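Local coordinates for amidase, hydantoinase/carbamoylase family (Burkholderia vietnamiensis, PDB 5I4M), which probably hydrolyses N-carbamoyl-L-amino acids as a dimeric, two-zinc amidase of the peptidase M20 family, and here holds 3-phosphoglycerate in its active site, at residues A[145-149]-A[377-381]; A[230-234]-A[373-378]; A[310-316]-A[345-349]. One frame throughout, in Å; residues are numbered along the deposited sequence.

Interaction 1. Residues A[145-149]-A[377-381]; sequences IWTNE and AGHDA. With 3PG (3-phosphoglyceric acid), chain E.
D380 lays its side chain over the indole of W146 and reaches on to E149. Its CB stands 3.7 Å from the centroid of the five-membered ring of W146, 26° off the normal, a CH-pi contact over the face, and the carboxylate continues past the ring until D380 OD2 lies 3.1 Å from E149 CG. E149 leaves its backbone with CG anti to N and then turns about CB-CG (chi2 -83°), which brings its carboxylate round to the ligand. E149 OE1 comes within 2.6 Å of 3PG O2P, a close approach of two oxygens to which no bond is assigned; G378 N donates to 3PG O2 at 2.7 Å in a nearly straight hydrogen bond (168°). The contact borders the two-zinc site of the peptidase M20 family, where the loop after strand 141-145 faces the start of helix 380-384. One water, its oxygen 2.7 Å from D380 OD1, donates to that atom and to T147 O; a second sits between E149 OE2 (weakly bound) and H379 ND1. Further out, S161 OG also holds D380 OD1, and E149, a zinc-binding residue, lies beside the zinc ligand H104. D106 OD1 takes the backbone N-H of E149, H379 meets the ring of H211, and F164 packs edge-to-face with W146.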
loop_
_atom_site.group_PDB
_atom_site.type_symbol
_atom_site.label_atom_id
_atom_site.label_comp_id
_atom_site.label_asym_id
_atom_site.label_seq_id
_atom_site.Cartn_x
_atom_site.Cartn_y
_atom_site.Cartn_z
ATOM N N ILE A 145 -14.080 2.969 29.110
ATOM C CA ILE A 145 -13.290 3.007 27.883
ATOM C C ILE A 145 -13.434 1.653 27.202
ATOM O O ILE A 145 -13.037 0.626 27.766
ATOM C CB ILE A 145 -11.809 3.313 28.152
ATOM C CG1 ILE A 145 -11.652 4.684 28.812
ATOM C CG2 ILE A 145 -11.028 3.252 26.827
ATOM C CD1 ILE A 145 -10.297 4.919 29.433
ATOM N N TRP A 146 -13.976 1.645 25.986
ATOM C CA TRP A 146 -14.102 0.410 25.220
ATOM C C TRP A 146 -12.902 0.232 24.302
ATOM O O TRP A 146 -12.476 1.175 23.635
ATOM C CB TRP A 146 -15.385 0.399 24.385
ATOM C CG TRP A 146 -16.641 0.546 25.195
ATOM C CD1 TRP A 146 -17.401 1.675 25.329
ATOM C CD2 TRP A 146 -17.293 -0.472 25.972
ATOM N NE1 TRP A 146 -18.482 1.427 26.149
ATOM C CE2 TRP A 146 -18.442 0.117 26.552
ATOM C CE3 TRP A 146 -17.020 -1.821 26.237
ATOM C CZ2 TRP A 146 -19.310 -0.593 27.384
ATOM C CZ3 TRP A 146 -17.893 -2.531 27.056
ATOM C CH2 TRP A 146 -19.020 -1.914 27.624
ATOM N N THR A 147 -12.396 -0.998 24.234
ATOM C CA THR A 147 -11.164 -1.297 23.508
ATOM C C THR A 147 -11.356 -1.320 21.993
ATOM O O THR A 147 -12.325 -1.889 21.483
ATOM C CB THR A 147 -10.627 -2.651 23.964
ATOM O OG1 THR A 147 -10.222 -2.573 25.335
ATOM C CG2 THR A 147 -9.450 -3.115 23.092
ATOM N N ASN A 148 -10.392 -0.726 21.274
ATOM C CA ASN A 148 -10.262 -0.857 19.817
ATOM C C ASN A 148 -11.572 -0.569 19.092
ATOM O O ASN A 148 -11.997 -1.316 18.204
ATOM C CB ASN A 148 -9.749 -2.247 19.417
ATOM C CG ASN A 148 -9.458 -2.338 17.920
ATOM O OD1 ASN A 148 -8.823 -1.447 17.362
ATOM N ND2 ASN A 148 -9.975 -3.373 17.262
ATOM N N GLU A 149 -12.233 0.526 19.469
ATOM C CA GLU A 149 -13.541 0.764 18.872
ATOM C C GLU A 149 -13.432 1.057 17.382
ATOM O O GLU A 149 -14.347 0.722 16.630
ATOM C CB GLU A 149 -14.270 1.896 19.606
ATOM C CG GLU A 149 -15.706 2.168 19.131
ATOM C CD GLU A 149 -15.769 3.066 17.903
ATOM O OE1 GLU A 149 -14.727 3.648 17.527
ATOM O OE2 GLU A 149 -16.855 3.179 17.306
ATOM N N ALA A 377 -22.223 6.754 11.940
ATOM C CA ALA A 377 -21.123 5.905 12.371
ATOM C C ALA A 377 -21.629 4.840 13.336
ATOM O O ALA A 377 -22.746 4.918 13.859
ATOM C CB ALA A 377 -20.025 6.730 13.048
ATOM N N GLY A 378 -20.796 3.832 13.549
ATOM C CA GLY A 378 -21.023 2.882 14.614
ATOM C C GLY A 378 -20.397 3.373 15.908
ATOM O O GLY A 378 -19.420 4.120 15.906
ATOM N N HIS A 379 -20.990 2.950 17.022
ATOM C CA HIS A 379 -20.497 3.295 18.343
ATOM C C HIS A 379 -20.668 2.093 19.248
ATOM O O HIS A 379 -21.499 1.225 18.993
ATOM C CB HIS A 379 -21.249 4.494 18.917
ATOM C CG HIS A 379 -21.297 5.648 17.979
ATOM N ND1 HIS A 379 -20.229 6.502 17.806
ATOM C CD2 HIS A 379 -22.260 6.063 17.124
ATOM C CE1 HIS A 379 -20.544 7.409 16.897
ATOM N NE2 HIS A 379 -21.773 7.169 16.473
ATOM N N ASP A 380 -19.875 2.053 20.317
ATOM C CA ASP A 380 -20.065 0.998 21.300
ATOM C C ASP A 380 -21.503 0.960 21.798
ATOM O O ASP A 380 -22.035 -0.122 22.061
ATOM C CB ASP A 380 -19.077 1.181 22.447
ATOM C CG ASP A 380 -17.637 1.073 21.976
ATOM O OD1 ASP A 380 -17.254 -0.026 21.534
ATOM O OD2 ASP A 380 -16.884 2.078 22.043
ATOM N N ALA A 381 -22.162 2.123 21.873
ATOM C CA ALA A 381 -23.567 2.168 22.267
ATOM C C ALA A 381 -24.455 1.298 21.373
ATOM O O ALA A 381 -25.495 0.811 21.832
ATOM C CB ALA A 381 -24.067 3.612 22.249
HETATM C C1 3PG E . -17.291 3.398 12.165
HETATM O O1 3PG E . -16.503 3.511 11.209
HETATM O O2 3PG E . -18.469 3.818 12.124
HETATM C C2 3PG E . -16.790 2.724 13.409
HETATM O O3 3PG E . -17.895 2.246 14.196
HETATM C C3 3PG E . -16.008 3.738 14.213
HETATM O O1P 3PG E . -16.889 4.776 14.647
HETATM P P 3PG E . -16.255 6.183 15.194
HETATM O O2P 3PG E . -15.126 5.810 16.125
HETATM O O3P 3PG E . -15.764 6.874 13.929
HETATM O O4P 3PG E . -17.438 6.858 15.911
HETATM O O HOH W 1 -15.275 -1.845 21.147
HETATM O O HOH W 2 -17.603 5.762 18.507
#

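Interaction 2. Residues A[230-234]-A[373-378]. With 3PG (3-phosphoglyceric acid), chain E.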
loop_
_atom_site.group_PDB
_atom_site.type_symbol
_atom_site.label_atom_id
_atom_site.label_comp_id
_atom_site.label_asym_id
_atom_site.label_seq_id
_atom_site.Cartn_x
_atom_site.Cartn_y
_atom_site.Cartn_z
ATOM N N ASP A 230 -31.573 6.361 16.353
ATOM C CA ASP A 230 -31.229 5.151 15.618
ATOM C C ASP A 230 -29.761 5.225 15.231
ATOM O O ASP A 230 -29.136 6.285 15.278
ATOM C CB ASP A 230 -32.069 4.994 14.345
ATOM C CG ASP A 230 -33.553 4.946 14.617
ATOM O OD1 ASP A 230 -34.177 6.028 14.721
ATOM O OD2 ASP A 230 -34.103 3.822 14.690
ATOM N N ALA A 231 -29.221 4.084 14.825
ATOM C CA ALA A 231 -27.872 4.007 14.279
ATOM C C ALA A 231 -27.944 3.134 13.038
ATOM O O ALA A 231 -28.547 2.060 13.080
ATOM C CB ALA A 231 -26.884 3.426 15.293
ATOM N N GLN A 232 -27.369 3.600 11.931
ATOM C CA GLN A 232 -27.547 2.847 10.703
ATOM C C GLN A 232 -26.734 1.556 10.759
ATOM O O GLN A 232 -25.840 1.394 11.588
ATOM C CB GLN A 232 -27.156 3.692 9.489
ATOM C CG GLN A 232 -25.669 3.872 9.285
ATOM C CD GLN A 232 -25.372 4.574 7.968
ATOM O OE1 GLN A 232 -26.165 4.499 7.027
ATOM N NE2 GLN A 232 -24.248 5.272 7.906
ATOM N N GLY A 233 -27.073 0.611 9.873
ATOM C CA GLY A 233 -26.367 -0.655 9.829
ATOM C C GLY A 233 -25.130 -0.592 8.945
ATOM O O GLY A 233 -24.980 0.320 8.131
ATOM N N GLN A 234 -24.251 -1.584 9.111
ATOM C CA GLN A 234 -23.003 -1.640 8.359
ATOM C C GLN A 234 -22.693 -3.071 7.944
ATOM O O GLN A 234 -23.053 -4.030 8.633
ATOM C CB GLN A 234 -21.815 -1.118 9.172
ATOM C CG GLN A 234 -22.013 0.255 9.791
ATOM C CD GLN A 234 -20.687 0.885 10.184
ATOM O OE1 GLN A 234 -19.768 0.951 9.378
ATOM N NE2 GLN A 234 -20.580 1.333 11.430
ATOM N N ILE A 373 -31.915 12.547 15.274
ATOM C CA ILE A 373 -30.895 12.250 14.277
ATOM C C ILE A 373 -30.524 10.770 14.315
ATOM O O ILE A 373 -30.636 10.098 15.347
ATOM C CB ILE A 373 -29.659 13.156 14.486
ATOM C CG1 ILE A 373 -28.723 13.076 13.277
ATOM C CG2 ILE A 373 -28.963 12.799 15.791
ATOM C CD1 ILE A 373 -27.788 14.287 13.135
ATOM N N VAL A 374 -30.094 10.260 13.158
ATOM C CA VAL A 374 -29.645 8.882 12.997
ATOM C C VAL A 374 -28.125 8.882 12.912
ATOM O O VAL A 374 -27.538 9.628 12.118
ATOM C CB VAL A 374 -30.270 8.239 11.746
ATOM C CG1 VAL A 374 -29.753 6.798 11.553
ATOM C CG2 VAL A 374 -31.793 8.264 11.847
ATOM N N SER A 375 -27.484 8.066 13.741
ATOM C CA SER A 375 -26.025 7.991 13.721
ATOM C C SER A 375 -25.538 7.312 12.442
ATOM O O SER A 375 -25.980 6.208 12.100
ATOM C CB SER A 375 -25.521 7.232 14.948
ATOM O OG SER A 375 -24.115 7.031 14.893
ATOM N N GLY A 376 -24.610 7.968 11.745
ATOM C CA GLY A 376 -24.064 7.417 10.522
ATOM C C GLY A 376 -22.863 6.538 10.795
ATOM O O GLY A 376 -22.501 5.683 9.980
ATOM N N ALA A 377 -22.223 6.754 11.940
ATOM C CA ALA A 377 -21.123 5.905 12.371
ATOM C C ALA A 377 -21.629 4.840 13.336
ATOM O O ALA A 377 -22.746 4.918 13.859
ATOM C CB ALA A 377 -20.025 6.730 13.048
ATOM N N GLY A 378 -20.796 3.832 13.549
ATOM C CA GLY A 378 -21.023 2.882 14.614
ATOM C C GLY A 378 -20.397 3.373 15.908
ATOM O O GLY A 378 -19.420 4.120 15.906
HETATM C C1 3PG E . -17.291 3.398 12.165
HETATM O O1 3PG E . -16.503 3.511 11.209
HETATM O O2 3PG E . -18.469 3.818 12.124
HETATM C C2 3PG E . -16.790 2.724 13.409
HETATM O O3 3PG E . -17.895 2.246 14.196
HETATM C C3 3PG E . -16.008 3.738 14.213
HETATM O O1P 3PG E . -16.889 4.776 14.647
HETATM P P 3PG E . -16.255 6.183 15.194
HETATM O O2P 3PG E . -15.126 5.810 16.125
HETATM O O3P 3PG E . -15.764 6.874 13.929
HETATM O O4P 3PG E . -17.438 6.858 15.911
HETATM O O HOH W 3 -24.299 2.638 13.368
#
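Parallel strand pairing joins A231 to S375, with S375 N donating to D230 O at 2.9 Å and Q232 N to S375 O at 3.0 Å, before the pairing ends: 373-378 turns off, while 230-234 bends at Q232 and resumes as strand. At the bridge itself A231 CB and S375 CB lie on the same face of the sheet, 4.1 Å apart, while D230 CB meets the two methyls of V374 on the other. Beyond it the side chain of Q232 takes over from the backbone. Its CG sits between the backbone N and the carbonyl carbon (chi1 75°), and from there the extended chain runs alongside the 373-378 segment until Q232 NE2 donates to G376 O at 2.7 Å. The bond is nearly straight (169°) and flat at both ends: it uses an in-plane lone pair of the carbonyl, and the acceptor lies almost in the amide plane. R309 NH1 also binds G376 O, which therefore has two donors. The turn is braced from within by S375 OG, which donates to A377 O at 2.7 Å, and a water gives its protons to that same A377 O and to Q232 O, tying the turn to the bend at Q232. Q234 reaches toward G378 and the ligand; its NE2 binds Y346 OH and, weakly, 3PG O2 at 3.3 Å, while its OE1 accepts from W236 NE1. Strand 225-242 itself continues toward the dimerisation domain, as expected for the M20 family, and the turn after strand 370-375 contributes a backbone N-H to the ligand carboxylate.

Interaction 3. Residues A[310-316]-A[345-349]; sequences HPDDAVL and YYAPI
The phenol of Y345 donates to D313 at the first turn of helix 313-334, with 2.6 Å between Y345 OH and D313 OD1. It approaches the syn lone pair, on the side of the other oxygen; carboxylate and ring are only 14° from coplanar, and D313 OD1 lies at the ring edge, near its plane. Having CG anti to the backbone N (chi1 -161°) carries the D313 carboxylate across to the 345-349 segment. The closest packing belongs to P348, whose ring presses on the backbone ahead of the helix: P348 CG is 3.2 Å from P311 O, and P348 CD is 3.8 Å from D313 CB. The side of L316 is looser, its CD2 reaching no nearer than 4.3 Å to Y345 CE1. P311, D313 and Y345 are all partly exposed, and the bond between the last two is partly open to solvent. D312 N-caps the helix, its OD1 accepting from V315 N at 3.0 Å, while its own N-H bonds to H310 ND1 in the ring plane. R235 makes a cation-pi contact with Y345. A carboxylate beside the helix N terminus and accepting a hydrogen bond from a phenol is probably stabilised as the anion; on the Y345 and L316 side this polar bond adds to a loose apolar contact.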
loop_
_atom_site.group_PDB
_atom_site.type_symbol
_atom_site.label_atom_id
_atom_site.label_comp_id
_atom_site.label_asym_id
_atom_site.label_seq_id
_atom_site.Cartn_x
_atom_site.Cartn_y
_atom_site.Cartn_z
ATOM N N HIS A 310 -26.159 1.569 5.501
ATOM C CA HIS A 310 -27.460 2.132 5.155
ATOM C C HIS A 310 -28.370 2.044 6.371
ATOM O O HIS A 310 -28.241 1.107 7.172
ATOM C CB HIS A 310 -28.096 1.400 3.957
ATOM C CG HIS A 310 -29.173 2.187 3.277
ATOM N ND1 HIS A 310 -30.478 2.197 3.716
ATOM C CD2 HIS A 310 -29.131 3.012 2.202
ATOM C CE1 HIS A 310 -31.195 2.998 2.950
ATOM N NE2 HIS A 310 -30.403 3.505 2.021
ATOM N N PRO A 311 -29.295 2.994 6.540
ATOM C CA PRO A 311 -30.227 2.921 7.678
ATOM C C PRO A 311 -31.304 1.867 7.527
ATOM O O PRO A 311 -32.039 1.627 8.492
ATOM C CB PRO A 311 -30.854 4.320 7.711
ATOM C CG PRO A 311 -30.705 4.825 6.281
ATOM C CD PRO A 311 -29.375 4.295 5.846
ATOM N N ASP A 312 -31.447 1.262 6.355
ATOM C CA ASP A 312 -32.463 0.246 6.118
ATOM C C ASP A 312 -31.780 -1.085 5.834
ATOM O O ASP A 312 -30.976 -1.182 4.903
ATOM C CB ASP A 312 -33.375 0.650 4.963
ATOM C CG ASP A 312 -34.455 -0.367 4.719
ATOM O OD1 ASP A 312 -34.144 -1.402 4.106
ATOM O OD2 ASP A 312 -35.602 -0.146 5.158
ATOM N N ASP A 313 -32.120 -2.112 6.622
ATOM C CA ASP A 313 -31.438 -3.402 6.501
ATOM C C ASP A 313 -31.634 -4.018 5.116
ATOM O O ASP A 313 -30.707 -4.615 4.554
ATOM C CB ASP A 313 -31.938 -4.358 7.591
ATOM C CG ASP A 313 -30.993 -5.530 7.828
ATOM O OD1 ASP A 313 -29.767 -5.311 7.910
ATOM O OD2 ASP A 313 -31.476 -6.679 7.915
ATOM N N ALA A 314 -32.829 -3.876 4.543
ATOM C CA ALA A 314 -33.086 -4.463 3.229
ATOM C C ALA A 314 -32.257 -3.784 2.142
ATOM O O ALA A 314 -31.776 -4.446 1.213
ATOM C CB ALA A 314 -34.577 -4.382 2.895
ATOM N N VAL A 315 -32.103 -2.461 2.220
ATOM C CA VAL A 315 -31.283 -1.765 1.232
ATOM C C VAL A 315 -29.819 -2.132 1.408
ATOM O O VAL A 315 -29.083 -2.302 0.428
ATOM C CB VAL A 315 -31.496 -0.245 1.328
ATOM C CG1 VAL A 315 -30.632 0.464 0.300
ATOM C CG2 VAL A 315 -32.967 0.081 1.114
ATOM N N LEU A 316 -29.370 -2.253 2.656
ATOM C CA LEU A 316 -27.996 -2.683 2.894
ATOM C C LEU A 316 -27.770 -4.088 2.350
ATOM O O LEU A 316 -26.696 -4.383 1.823
ATOM C CB LEU A 316 -27.678 -2.608 4.389
ATOM C CG LEU A 316 -26.293 -3.011 4.893
ATOM C CD1 LEU A 316 -25.227 -2.141 4.242
ATOM C CD2 LEU A 316 -26.243 -2.877 6.414
ATOM N N TYR A 345 -20.972 -7.284 10.266
ATOM C CA TYR A 345 -22.335 -6.903 9.909
ATOM C C TYR A 345 -23.128 -6.663 11.184
ATOM O O TYR A 345 -23.073 -7.476 12.111
ATOM C CB TYR A 345 -23.010 -7.988 9.056
ATOM C CG TYR A 345 -24.526 -7.862 8.999
ATOM C CD1 TYR A 345 -25.135 -6.689 8.569
ATOM C CD2 TYR A 345 -25.346 -8.923 9.370
ATOM C CE1 TYR A 345 -26.542 -6.574 8.527
ATOM C CE2 TYR A 345 -26.731 -8.815 9.328
ATOM C CZ TYR A 345 -27.324 -7.638 8.908
ATOM O OH TYR A 345 -28.709 -7.540 8.867
ATOM N N TYR A 346 -23.847 -5.543 11.239
ATOM C CA TYR A 346 -24.931 -5.409 12.200
ATOM C C TYR A 346 -26.066 -4.622 11.566
ATOM O O TYR A 346 -25.840 -3.715 10.757
ATOM C CB TYR A 346 -24.473 -4.753 13.515
ATOM C CG TYR A 346 -23.995 -3.321 13.432
ATOM C CD1 TYR A 346 -24.888 -2.258 13.585
ATOM C CD2 TYR A 346 -22.643 -3.030 13.244
ATOM C CE1 TYR A 346 -24.455 -0.939 13.535
ATOM C CE2 TYR A 346 -22.197 -1.714 13.194
ATOM C CZ TYR A 346 -23.101 -0.682 13.334
ATOM O OH TYR A 346 -22.645 0.614 13.283
ATOM N N ALA A 347 -27.282 -5.008 11.917
ATOM C CA ALA A 347 -28.457 -4.359 11.380
ATOM C C ALA A 347 -28.605 -2.963 11.978
ATOM O O ALA A 347 -28.127 -2.703 13.088
ATOM C CB ALA A 347 -29.696 -5.187 11.687
ATOM N N PRO A 348 -29.259 -2.048 11.260
ATOM C CA PRO A 348 -29.669 -0.779 11.878
ATOM C C PRO A 348 -30.405 -1.058 13.177
ATOM O O PRO A 348 -31.127 -2.057 13.309
ATOM C CB PRO A 348 -30.606 -0.157 10.836
ATOM C CG PRO A 348 -30.270 -0.844 9.539
ATOM C CD PRO A 348 -29.844 -2.230 9.920
ATOM N N ILE A 349 -30.216 -0.192 14.156
ATOM C CA ILE A 349 -30.780 -0.445 15.474
ATOM C C ILE A 349 -31.447 0.824 15.977
ATOM O O ILE A 349 -30.955 1.933 15.744
ATOM C CB ILE A 349 -29.708 -0.970 16.456
ATOM C CG1 ILE A 349 -30.335 -1.341 17.804
ATOM C CG2 ILE A 349 -28.577 0.030 16.631
ATOM C CD1 ILE A 349 -29.503 -2.339 18.580
#

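From the N terminus, the loop after strand 141-145 comes first and waits longest for its partner: interaction 1 closes over 227 intervening residues, when the chain reaches 377-381. Strand 225-242 then opens interaction 2, which closes at 373-378, so both close on overlapping residues, A377 and G378. Interaction 3 closes a short loop of 28 residues and is nested inside both. Interactions 2 and 3 meet across neighbouring strands 225-242 and 337-350, through A231 N to I349 O. Y346 OH packs on G378 CA, linking 345-349 to the G378 that interactions 1 and 2 share. Together they tie the loops beside the zinc and ligand site to the strands leading toward the dimerisation domain.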